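Local structure of dihydropteroate synthase (6PZ2) at residues Val45-Asp50 / Val251-Met256; His63-Ser68 / Thr94-Val99; Lys129-Val134 / Gly168-Lys173; Ile136-Asp141 / Glu151-Phe156. The protein catalyses the condensation of a dihydropterin pyrophosphate with p-aminobenzoate to give dihydropteroate, the step of folate synthesis that sulfonamide antibiotics block in this family. All blocks are in the same frame, centred on the assembly; numbering follows the deposited sequence.

Interaction 1: Val45-Asp50 / Val251-Met256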
# COMPACT_ATOMS: atom_id res chain seq x y z
N VAL A 45 12.64 -9.09 14.61
CA VAL A 45 11.75 -9.19 15.76
C VAL A 45 11.53 -7.79 16.35
O VAL A 45 10.40 -7.46 16.71
CB VAL A 45 12.28 -10.17 16.82
CG1 VAL A 45 11.54 -10.03 18.15
CG2 VAL A 45 12.18 -11.61 16.32
N ASP A 46 12.60 -7.00 16.44
CA ASP A 46 12.49 -5.64 16.97
C ASP A 46 11.64 -4.80 16.02
O ASP A 46 10.88 -3.99 16.51
CB ASP A 46 13.83 -4.92 17.07
CG ASP A 46 14.72 -5.43 18.19
OD1 ASP A 46 14.16 -5.89 19.21
OD2 ASP A 46 15.97 -5.36 18.04
N GLN A 47 11.74 -5.01 14.70
CA GLN A 47 10.87 -4.32 13.75
C GLN A 47 9.43 -4.83 13.78
O GLN A 47 8.58 -4.23 13.11
CB GLN A 47 11.36 -4.50 12.31
CG GLN A 47 12.66 -3.77 12.06
CD GLN A 47 13.21 -4.07 10.68
OE1 GLN A 47 12.48 -4.17 9.69
NE2 GLN A 47 14.52 -4.18 10.64
N GLY A 48 9.16 -5.92 14.48
CA GLY A 48 7.79 -6.37 14.71
C GLY A 48 7.42 -7.66 13.99
O GLY A 48 6.23 -7.95 13.89
N ALA A 49 8.38 -8.48 13.56
CA ALA A 49 8.02 -9.83 13.00
C ALA A 49 7.31 -10.69 14.05
O ALA A 49 7.65 -10.61 15.24
CB ALA A 49 9.26 -10.54 12.50
N ASP A 50 6.33 -11.47 13.61
CA ASP A 50 5.56 -12.38 14.46
C ASP A 50 6.11 -13.81 14.37
O ASP A 50 5.88 -14.66 15.25
CB ASP A 50 4.09 -12.32 14.06
CG ASP A 50 3.49 -10.94 14.26
OD1 ASP A 50 3.56 -10.46 15.38
OD2 ASP A 50 2.96 -10.33 13.30
N VAL A 251 10.39 -5.85 7.30
CA VAL A 251 9.34 -6.15 8.25
C VAL A 251 8.62 -4.86 8.70
O VAL A 251 7.38 -4.81 8.74
CB VAL A 251 9.93 -6.96 9.41
CG1 VAL A 251 8.99 -6.99 10.62
CG2 VAL A 251 10.26 -8.38 8.93
N TYR A 252 9.38 -3.82 9.05
CA TYR A 252 8.81 -2.62 9.69
C TYR A 252 7.82 -1.93 8.75
O TYR A 252 6.66 -1.63 9.09
CB TYR A 252 9.94 -1.65 10.04
CG TYR A 252 9.44 -0.36 10.64
CD1 TYR A 252 8.94 -0.35 11.93
CD2 TYR A 252 9.38 0.82 9.90
CE1 TYR A 252 8.45 0.82 12.49
CE2 TYR A 252 8.87 1.99 10.44
CZ TYR A 252 8.44 1.99 11.75
OH TYR A 252 7.91 3.09 12.34
N GLU A 253 8.28 -1.73 7.52
CA GLU A 253 7.51 -1.01 6.52
C GLU A 253 6.23 -1.78 6.22
O GLU A 253 5.14 -1.21 6.26
CB GLU A 253 8.36 -0.79 5.26
CG GLU A 253 9.56 0.11 5.51
CD GLU A 253 10.81 -0.61 6.00
OE1 GLU A 253 10.78 -1.84 6.26
OE2 GLU A 253 11.83 0.07 6.12
N ASN A 254 6.31 -3.09 6.00
CA ASN A 254 5.09 -3.83 5.74
C ASN A 254 4.20 -3.85 6.99
O ASN A 254 2.98 -3.81 6.85
CB ASN A 254 5.36 -5.25 5.25
CG ASN A 254 5.86 -5.25 3.82
OD1 ASN A 254 5.03 -5.20 2.91
ND2 ASN A 254 7.17 -5.32 3.64
N LEU A 255 4.75 -3.98 8.19
CA LEU A 255 3.88 -3.95 9.40
C LEU A 255 3.11 -2.61 9.49
O LEU A 255 1.91 -2.63 9.80
CB LEU A 255 4.72 -4.16 10.66
CG LEU A 255 3.97 -4.12 11.99
CD1 LEU A 255 2.84 -5.13 12.07
CD2 LEU A 255 4.92 -4.37 13.14
N MET A 256 3.80 -1.49 9.22
CA MET A 256 3.14 -0.17 9.34
C MET A 256 1.97 -0.09 8.35
O MET A 256 0.88 0.27 8.74
CB MET A 256 4.11 0.99 9.10
CG MET A 256 5.23 1.12 10.11
SD MET A 256 4.57 1.18 11.79
CE MET A 256 4.89 -0.45 12.45
O HOH W 1 13.04 -6.52 8.02
O HOH W 2 12.76 -3.04 7.35
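Gln47 reaches across to the first turn of helix 251-265 and crosses the side chain of Tyr252 at about a right angle, its amide plane turned 75° from the phenol ring. With its CG beside the backbone N (chi1 -69°) and the chain extended beyond, Gln47 brings OE1 to the backbone N of Tyr252 at 3.2 Å. The N-H arrives in the carbonyl plane, on a lone pair of OE1, and the bond is bent, 148° at the hydrogen. Two waters donate to the same oxygen: one lies 2.9 Å from Gln47 OE1 and accepts from Val251 N, the other also donates to Glu253 OE1. A single amide oxygen thus serves the N-H groups of a helix start, directly and through water. Beside this amide, methyl groups meet the backbone and CB of 48-49: Val251 CG1 lies 3.4 Å from Ala49 N and 4.0 Å from Ala49 CB, while Leu255 CD2 comes to 3.8 Å from Gly48 CA. Gly48, with positive phi, closes helix 33-46 in a Schellman motif. Val251 also packs on Met44 of that helix, and Val251 and Leu255 both rest on Ile14 of strand 13-19, which Asp50 meets through its backbone.

Interaction 2: His63-Ser68 / Thr94-Val99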
# COMPACT_ATOMS: atom_id res chain seq x y z
N HIS A 63 18.01 -20.92 -8.28
CA HIS A 63 18.96 -21.32 -7.27
C HIS A 63 19.01 -22.85 -7.27
O HIS A 63 18.08 -23.51 -7.69
CB HIS A 63 18.63 -20.74 -5.90
CG HIS A 63 19.08 -19.33 -5.73
ND1 HIS A 63 18.59 -18.30 -6.53
CD2 HIS A 63 19.95 -18.77 -4.87
CE1 HIS A 63 19.15 -17.17 -6.16
NE2 HIS A 63 19.99 -17.43 -5.14
N SER A 64 20.13 -23.39 -6.82
CA SER A 64 20.37 -24.81 -6.93
C SER A 64 19.65 -25.58 -5.81
O SER A 64 19.22 -25.04 -4.78
CB SER A 64 21.86 -25.06 -6.96
OG SER A 64 22.47 -24.61 -5.76
N TYR A 65 19.47 -26.87 -6.08
CA TYR A 65 18.93 -27.81 -5.11
C TYR A 65 20.04 -28.09 -4.08
O TYR A 65 21.20 -28.15 -4.42
CB TYR A 65 18.48 -29.08 -5.84
CG TYR A 65 18.28 -30.31 -4.99
CD1 TYR A 65 17.02 -30.67 -4.52
CD2 TYR A 65 19.34 -31.16 -4.67
CE1 TYR A 65 16.82 -31.80 -3.75
CE2 TYR A 65 19.16 -32.29 -3.90
CZ TYR A 65 17.89 -32.61 -3.43
OH TYR A 65 17.70 -33.71 -2.65
N VAL A 66 19.64 -28.22 -2.83
CA VAL A 66 20.51 -28.58 -1.71
C VAL A 66 20.06 -29.96 -1.21
O VAL A 66 18.84 -30.15 -0.98
CB VAL A 66 20.34 -27.53 -0.60
CG1 VAL A 66 21.30 -27.72 0.56
CG2 VAL A 66 20.48 -26.11 -1.15
N ASP A 67 20.99 -30.89 -0.96
CA ASP A 67 20.61 -32.17 -0.34
C ASP A 67 20.28 -31.88 1.12
O ASP A 67 20.73 -30.88 1.69
CB ASP A 67 21.65 -33.29 -0.54
CG ASP A 67 22.87 -33.18 0.35
OD1 ASP A 67 23.92 -32.75 -0.17
OD2 ASP A 67 22.77 -33.49 1.56
N SER A 68 19.51 -32.76 1.72
CA SER A 68 18.94 -32.45 3.01
C SER A 68 19.99 -32.44 4.14
O SER A 68 19.81 -31.73 5.13
CB SER A 68 17.78 -33.36 3.31
OG SER A 68 18.19 -34.71 3.31
N THR A 94 10.99 -25.55 4.04
CA THR A 94 11.58 -26.72 3.38
C THR A 94 10.44 -27.55 2.76
O THR A 94 9.36 -27.59 3.34
CB THR A 94 12.35 -27.61 4.36
OG1 THR A 94 13.01 -28.64 3.63
CG2 THR A 94 11.46 -28.28 5.39
N TYR A 95 10.70 -28.21 1.64
CA TYR A 95 9.77 -29.19 1.13
C TYR A 95 10.26 -30.61 1.43
O TYR A 95 9.65 -31.57 0.96
CB TYR A 95 9.59 -29.05 -0.39
CG TYR A 95 10.87 -29.04 -1.19
CD1 TYR A 95 11.41 -30.21 -1.71
CD2 TYR A 95 11.49 -27.85 -1.48
CE1 TYR A 95 12.55 -30.18 -2.50
CE2 TYR A 95 12.64 -27.80 -2.25
CZ TYR A 95 13.18 -28.97 -2.75
OH TYR A 95 14.33 -28.91 -3.49
N LYS A 96 11.34 -30.75 2.20
CA LYS A 96 11.86 -32.09 2.52
C LYS A 96 11.43 -32.51 3.92
O LYS A 96 11.67 -31.82 4.91
CB LYS A 96 13.38 -32.11 2.36
CG LYS A 96 13.86 -31.60 1.01
CD LYS A 96 15.34 -31.74 0.81
CE LYS A 96 15.85 -31.04 -0.43
NZ LYS A 96 15.80 -29.56 -0.32
N ALA A 97 10.84 -33.70 3.99
CA ALA A 97 10.25 -34.24 5.21
C ALA A 97 11.32 -34.47 6.28
O ALA A 97 11.08 -34.23 7.46
CB ALA A 97 9.50 -35.50 4.87
N ASP A 98 12.52 -34.89 5.88
CA ASP A 98 13.60 -35.16 6.87
C ASP A 98 14.14 -33.86 7.47
O ASP A 98 14.45 -33.82 8.68
CB ASP A 98 14.77 -35.99 6.33
CG ASP A 98 15.28 -35.63 4.94
OD1 ASP A 98 16.28 -36.21 4.57
OD2 ASP A 98 14.68 -34.79 4.23
N VAL A 99 14.21 -32.82 6.65
CA VAL A 99 14.59 -31.51 7.16
C VAL A 99 13.52 -31.03 8.15
O VAL A 99 13.84 -30.57 9.27
CB VAL A 99 14.76 -30.51 6.01
CG1 VAL A 99 15.03 -29.12 6.54
CG2 VAL A 99 15.85 -30.94 5.04
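Beside the pteroic acid site, with the Tyr95 side chain about 9 Å from the ligand, Lys96 and Tyr95 meet the loop 63-68 around the carboxylate of Glu57. The Lys96 chain runs extended and then bends at its last torsion (chi4 70°), which sets NZ 3.2 Å from Val66 O in a weak hydrogen bond; its stronger partners are the carboxylates of Glu57 and Glu71. Lys96 CE lies 3.5 Å from Tyr65 CE1, and the two side chains cross obliquely. The Tyr95 hydroxyl approaches the same ring at its edge, OH to Tyr65 CD1 3.4 Å, and is hydrogen-bonded to Glu57. In the TIM barrel both segments follow the C-terminal ends of neighbouring parallel strands, 51-55 and 90-93, and lead into helices 68-85 and 97-105. Asp67 caps the first of these, and an ST turn, in which Lys96 N donates to Thr94 OG1, precedes the second. The two helix starts are joined directly where Ser68 OG donates to Asp98 OD1 at 2.7 Å, from 38° out of the carboxylate plane. Ser68 CB touches Val99 CG2 at 3.5 Å and, more loosely, Lys96 CD.

Interaction 3: Lys129-Val134 / Gly168-Lys173. With SO4 (sulfate ion), chain I.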
# COMPACT_ATOMS: atom_id res chain seq x y z
N LYS A 129 2.65 -36.10 12.83
CA LYS A 129 3.45 -36.68 13.91
C LYS A 129 3.83 -35.63 14.95
O LYS A 129 3.82 -35.96 16.13
CB LYS A 129 4.69 -37.32 13.30
CG LYS A 129 5.77 -37.83 14.24
CD LYS A 129 6.82 -38.57 13.40
CE LYS A 129 7.89 -39.30 14.18
NZ LYS A 129 8.78 -40.04 13.25
N TYR A 130 4.20 -34.40 14.55
CA TYR A 130 4.65 -33.43 15.54
C TYR A 130 3.52 -32.47 15.87
O TYR A 130 3.71 -31.53 16.62
CB TYR A 130 5.94 -32.73 15.09
CG TYR A 130 7.12 -33.66 15.07
CD1 TYR A 130 7.87 -33.92 16.21
CD2 TYR A 130 7.45 -34.34 13.91
CE1 TYR A 130 8.94 -34.80 16.18
CE2 TYR A 130 8.50 -35.24 13.87
CZ TYR A 130 9.23 -35.49 15.01
OH TYR A 130 10.24 -36.41 14.93
N ASP A 131 2.34 -32.66 15.29
CA ASP A 131 1.27 -31.72 15.50
C ASP A 131 1.70 -30.33 15.06
O ASP A 131 1.45 -29.34 15.73
CB ASP A 131 0.91 -31.61 16.98
CG ASP A 131 -0.23 -32.54 17.32
OD1 ASP A 131 -1.39 -32.26 16.91
OD2 ASP A 131 0.08 -33.56 17.93
N ALA A 132 2.37 -30.26 13.92
CA ALA A 132 2.91 -28.96 13.51
C ALA A 132 1.83 -28.16 12.76
O ALA A 132 0.84 -28.69 12.24
CB ALA A 132 4.09 -29.21 12.62
N GLU A 133 2.09 -26.86 12.63
CA GLU A 133 1.37 -26.03 11.69
C GLU A 133 2.06 -26.21 10.34
O GLU A 133 3.24 -26.51 10.32
CB GLU A 133 1.42 -24.57 12.12
CG GLU A 133 1.49 -24.48 13.62
CD GLU A 133 0.40 -23.61 14.17
OE1 GLU A 133 -0.67 -24.17 14.49
OE2 GLU A 133 0.63 -22.40 14.21
N VAL A 134 1.28 -26.08 9.28
CA VAL A 134 1.84 -26.15 7.95
C VAL A 134 1.22 -25.05 7.07
O VAL A 134 0.01 -24.79 7.08
CB VAL A 134 1.65 -27.55 7.35
CG1 VAL A 134 0.21 -28.03 7.40
CG2 VAL A 134 2.18 -27.65 5.92
N GLY A 168 -3.72 -37.37 9.79
CA GLY A 168 -4.13 -36.86 11.14
C GLY A 168 -3.72 -35.42 11.45
O GLY A 168 -3.76 -35.02 12.62
N VAL A 169 -3.42 -34.61 10.43
CA VAL A 169 -3.19 -33.18 10.64
C VAL A 169 -4.53 -32.51 10.98
O VAL A 169 -5.51 -32.65 10.27
CB VAL A 169 -2.55 -32.54 9.41
CG1 VAL A 169 -2.40 -31.04 9.60
CG2 VAL A 169 -1.21 -33.18 9.07
N LYS A 170 -4.61 -31.75 12.05
CA LYS A 170 -5.86 -31.03 12.33
C LYS A 170 -6.07 -29.86 11.34
O LYS A 170 -5.13 -29.18 10.90
CB LYS A 170 -5.85 -30.58 13.79
CG LYS A 170 -6.07 -31.72 14.77
CD LYS A 170 -5.93 -31.32 16.21
CE LYS A 170 -4.49 -31.14 16.62
NZ LYS A 170 -4.39 -30.55 17.98
N LYS A 171 -7.32 -29.61 11.01
CA LYS A 171 -7.72 -28.54 10.09
C LYS A 171 -7.22 -27.19 10.59
O LYS A 171 -6.78 -26.38 9.80
CB LYS A 171 -9.24 -28.51 9.92
CG LYS A 171 -9.74 -29.39 8.78
CD LYS A 171 -11.23 -29.64 8.78
CE LYS A 171 -11.65 -30.45 7.57
NZ LYS A 171 -13.12 -30.58 7.47
N GLU A 172 -7.19 -26.98 11.89
CA GLU A 172 -6.82 -25.70 12.43
C GLU A 172 -5.32 -25.46 12.25
O GLU A 172 -4.84 -24.39 12.58
CB GLU A 172 -7.19 -25.66 13.91
CG GLU A 172 -6.17 -26.39 14.75
CD GLU A 172 -6.69 -26.88 16.08
OE1 GLU A 172 -7.64 -27.68 16.07
OE2 GLU A 172 -6.13 -26.47 17.11
N LYS A 173 -4.55 -26.44 11.76
CA LYS A 173 -3.12 -26.25 11.68
C LYS A 173 -2.72 -25.76 10.29
O LYS A 173 -1.54 -25.55 10.06
CB LYS A 173 -2.37 -27.57 11.88
CG LYS A 173 -2.51 -28.18 13.26
CD LYS A 173 -1.99 -27.28 14.34
CE LYS A 173 -1.99 -28.01 15.66
NZ LYS A 173 -0.98 -27.43 16.55
S SO4 I . -1.65 -29.30 19.70
O1 SO4 I . -0.93 -30.35 20.47
O2 SO4 I . -1.13 -29.32 18.31
O3 SO4 I . -1.45 -27.97 20.35
O4 SO4 I . -3.09 -29.63 19.59
O HOH W 3 -2.44 -31.86 13.65
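Lys173 turns its CG beside the backbone N (chi1 -65°) and bends again at chi2, so that the chain folds back along 131-133 with its ammonium group beside Asp131. Lys170 is bent at chi3 (-76°) and brings its CE to 3.3 Å from Asp131 OD1. Lys173 NZ donates to Asp131 O at 3.2 Å from above the carbonyl plane, away from the lone pairs. It also gives a hydrogen bond of 2.6 Å to O2 of a sulfate ion, probably taken from the crystallisation liquor. On the way, Lys173 CB lies 3.4 Å from Ala132 O, and its CD is the same distance from Glu133 OE1, the Lys173 and Glu133 side chains crossing at about a right angle. The ion pair of Glu133 OE1 with Lys173 NZ is long, and that of Asp131 with Lys170 is long as well and uncertain, since the lysine nitrogen is modelled too close to the sulfate. A water accepts from Lys170 N and donates weakly to Asp131 OD1. The backbones meet at the start of the parallel strands 133-137 and 174-177: Val134 N donates to Lys173 O at 3.0 Å with a nearly straight N-H (167°), and Glu133 CA makes a CA-H...O contact to that oxygen. Asp131 itself, at positive phi, ends helix 123-129 in a Schellman motif. Lys173 NZ is thus gripped by Asp131 O and sulfate O2, while the part of Lys170 remains doubtful; the positive charge of Lys173 probably offsets the negative charge of the sulfate, which sits close to the Asp131 carboxylate.

Interaction 4: Ile136-Asp141 / Glu151-Phe156; sequences IMHNQD and ESIKDF. With PT1 (pteroic acid), chain K; SO4 (sulfate ion), chain E.
His138 meets Ile153 and Phe156 where strand 133-137 runs out and helix 149-166 packs over it, within the beta-alpha-beta unit of the TIM barrel that strand 174-177 completes. Three contacts involve aromatic faces or rings. Ile153 CG1 stands over the centre of the imidazole, 3.6 Å from its centroid and almost on the ring normal, in a CH-pi contact. The same imidazole points its edge at the face of Phe156: the centroids are 5.0 Å apart, the planes 74° from one another, and His138 CD2 lies 3.6 Å from Phe156 CG, offset toward the rim. Arg118 adds a cation-pi contact with Phe156. With CG anti to the backbone N in both His138 (chi1 173°) and Phe156 (chi1 176°), the two rings are brought against each other between the strand end and the helix. Two carbonyl oxygens lie by the outer carbons of the phenyl ring, Met137 O 3.6 Å from Phe156 CE2 and Asn139 O 3.6 Å from Phe156 CE1. Hydrogen bonds lead outward, from His138 ND1 to Lys184 and from Asn139 ND2 to Val114 O. The CB of Met137 is turned from the helix, and its side chain serves the pteroic acid pocket, where SD lies 3.5 Å from ligand N4.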
# COMPACT_ATOMS: atom_id res chain seq x y z
N ILE A 136 0.62 -24.70 3.26
CA ILE A 136 0.50 -25.43 2.02
C ILE A 136 0.45 -24.42 0.88
O ILE A 136 -0.56 -23.76 0.68
CB ILE A 136 -0.78 -26.28 1.99
CG1 ILE A 136 -0.80 -27.29 3.14
CG2 ILE A 136 -0.94 -26.96 0.64
CD1 ILE A 136 -2.05 -28.16 3.15
N MET A 137 1.50 -24.39 0.10
CA MET A 137 1.61 -23.44 -0.94
C MET A 137 1.36 -24.12 -2.29
O MET A 137 1.84 -25.21 -2.51
CB MET A 137 3.01 -22.81 -0.95
CG MET A 137 3.08 -21.56 -1.81
SD MET A 137 4.74 -20.99 -2.18
CE MET A 137 5.11 -21.99 -3.62
N HIS A 138 0.63 -23.44 -3.17
CA HIS A 138 0.37 -23.90 -4.52
C HIS A 138 1.65 -23.78 -5.34
O HIS A 138 2.29 -22.72 -5.34
CB HIS A 138 -0.75 -23.10 -5.20
CG HIS A 138 -0.90 -23.47 -6.64
ND1 HIS A 138 -0.31 -22.75 -7.67
CD2 HIS A 138 -1.50 -24.54 -7.21
CE1 HIS A 138 -0.57 -23.35 -8.81
NE2 HIS A 138 -1.30 -24.45 -8.56
N ASN A 139 1.98 -24.79 -6.15
CA ASN A 139 3.19 -24.72 -6.99
C ASN A 139 3.02 -25.72 -8.13
O ASN A 139 2.32 -26.68 -7.94
CB ASN A 139 4.43 -25.11 -6.18
CG ASN A 139 5.76 -24.77 -6.83
OD1 ASN A 139 5.84 -24.37 -7.99
ND2 ASN A 139 6.81 -24.87 -6.03
N GLN A 140 3.66 -25.50 -9.27
CA GLN A 140 3.68 -26.48 -10.32
C GLN A 140 4.86 -26.13 -11.24
O GLN A 140 5.40 -25.00 -11.18
CB GLN A 140 2.37 -26.52 -11.12
CG GLN A 140 2.15 -25.28 -12.00
CD GLN A 140 0.96 -25.36 -12.93
OE1 GLN A 140 -0.05 -25.98 -12.62
NE2 GLN A 140 1.09 -24.70 -14.08
N ASP A 141 5.23 -27.07 -12.09
CA ASP A 141 6.24 -26.66 -13.08
C ASP A 141 5.56 -26.15 -14.35
O ASP A 141 4.56 -26.70 -14.79
CB ASP A 141 7.21 -27.78 -13.46
CG ASP A 141 8.19 -28.08 -12.34
OD1 ASP A 141 8.44 -27.19 -11.47
OD2 ASP A 141 8.60 -29.23 -12.29
N GLU A 151 -9.55 -21.94 -10.06
CA GLU A 151 -10.15 -23.26 -9.85
C GLU A 151 -9.02 -24.29 -9.67
O GLU A 151 -9.16 -25.12 -8.79
CB GLU A 151 -11.09 -23.70 -10.99
CG GLU A 151 -12.57 -23.36 -10.84
CD GLU A 151 -13.05 -22.61 -9.60
OE1 GLU A 151 -13.36 -23.27 -8.58
OE2 GLU A 151 -13.15 -21.35 -9.66
N SER A 152 -7.94 -24.24 -10.48
CA SER A 152 -6.84 -25.20 -10.34
C SER A 152 -6.22 -25.07 -8.94
O SER A 152 -5.94 -26.09 -8.32
CB SER A 152 -5.75 -25.03 -11.35
OG SER A 152 -6.35 -24.70 -12.58
N ILE A 153 -6.01 -23.84 -8.50
CA ILE A 153 -5.34 -23.60 -7.24
C ILE A 153 -6.20 -24.20 -6.14
O ILE A 153 -5.70 -24.92 -5.26
CB ILE A 153 -5.01 -22.11 -7.04
CG1 ILE A 153 -3.86 -21.68 -7.94
CG2 ILE A 153 -4.72 -21.77 -5.58
CD1 ILE A 153 -3.81 -20.19 -8.15
N LYS A 154 -7.50 -23.97 -6.23
CA LYS A 154 -8.37 -24.48 -5.17
C LYS A 154 -8.43 -26.02 -5.20
O LYS A 154 -8.52 -26.64 -4.13
CB LYS A 154 -9.79 -23.92 -5.32
CG LYS A 154 -9.96 -22.49 -4.84
CD LYS A 154 -11.35 -21.98 -5.18
CE LYS A 154 -11.74 -20.72 -4.46
NZ LYS A 154 -13.17 -20.41 -4.70
N ASP A 155 -8.43 -26.61 -6.38
CA ASP A 155 -8.43 -28.07 -6.53
C ASP A 155 -7.17 -28.66 -5.86
O ASP A 155 -7.22 -29.66 -5.12
CB ASP A 155 -8.43 -28.49 -8.01
CG ASP A 155 -9.78 -28.33 -8.71
OD1 ASP A 155 -10.79 -28.15 -8.01
OD2 ASP A 155 -9.81 -28.37 -9.96
N PHE A 156 -6.04 -28.01 -6.14
CA PHE A 156 -4.75 -28.40 -5.60
C PHE A 156 -4.80 -28.33 -4.07
O PHE A 156 -4.38 -29.27 -3.41
CB PHE A 156 -3.66 -27.48 -6.15
CG PHE A 156 -2.28 -27.70 -5.61
CD1 PHE A 156 -1.31 -28.33 -6.38
CD2 PHE A 156 -1.94 -27.22 -4.35
CE1 PHE A 156 -0.04 -28.51 -5.87
CE2 PHE A 156 -0.67 -27.43 -3.83
CZ PHE A 156 0.28 -28.07 -4.60
C2 PT1 K . 6.01 -17.67 -0.88
C3 PT1 K . 7.44 -17.95 -0.93
C5 PT1 K . 7.91 -18.89 0.09
N6 PT1 K . 8.32 -17.40 -1.81
C7 PT1 K . 5.72 -19.13 0.91
N9 PT1 K . 7.02 -19.43 0.93
C10 PT1 K . 9.62 -17.75 -1.77
N11 PT1 K . 4.87 -19.69 1.80
C12 PT1 K . 10.06 -18.68 -0.82
C21 PT1 K . 10.38 -14.29 -8.71
O22 PT1 K . 9.54 -14.46 -9.60
O1 PT1 K . 5.44 -16.83 -1.76
N4 PT1 K . 5.21 -18.29 0.01
N8 PT1 K . 9.22 -19.19 0.10
C13 PT1 K . 10.57 -17.16 -2.78
N14 PT1 K . 10.13 -17.56 -4.11
C15 PT1 K . 10.26 -16.77 -5.20
C16 PT1 K . 11.09 -15.64 -5.22
C17 PT1 K . 9.49 -17.07 -6.32
C18 PT1 K . 11.15 -14.87 -6.38
C19 PT1 K . 9.55 -16.29 -7.47
C20 PT1 K . 10.38 -15.18 -7.49
O23 PT1 K . 11.19 -13.36 -8.79
S SO4 E . -5.49 -27.87 -14.51
O1 SO4 E . -5.98 -28.60 -15.70
O2 SO4 E . -4.18 -28.43 -14.12
O3 SO4 E . -5.25 -26.43 -14.82
O4 SO4 E . -6.50 -28.03 -13.43

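The four contacts are spread over one TIM barrel. Along the chain, interaction 1 encloses the others in a loop of 200 residues: interaction 2 comes first, then interaction 3, within which interaction 4 is nested. Interactions 3 and 4 use the two ends of strand 133-137, their centres 19 Å apart. Interaction 1 lies across the chain's centre from interactions 2 and 4, with centres 28 and 29 Å away. Interactions 2 and 4, with centres 20 Å apart, include segments just after the C-terminal strand ends, where pteroic acid is bound; interaction 3 lies where strands 133-137 and 174-177 begin, and interaction 1 joins the approach to strand 51-55 to the helix following strand 245-248.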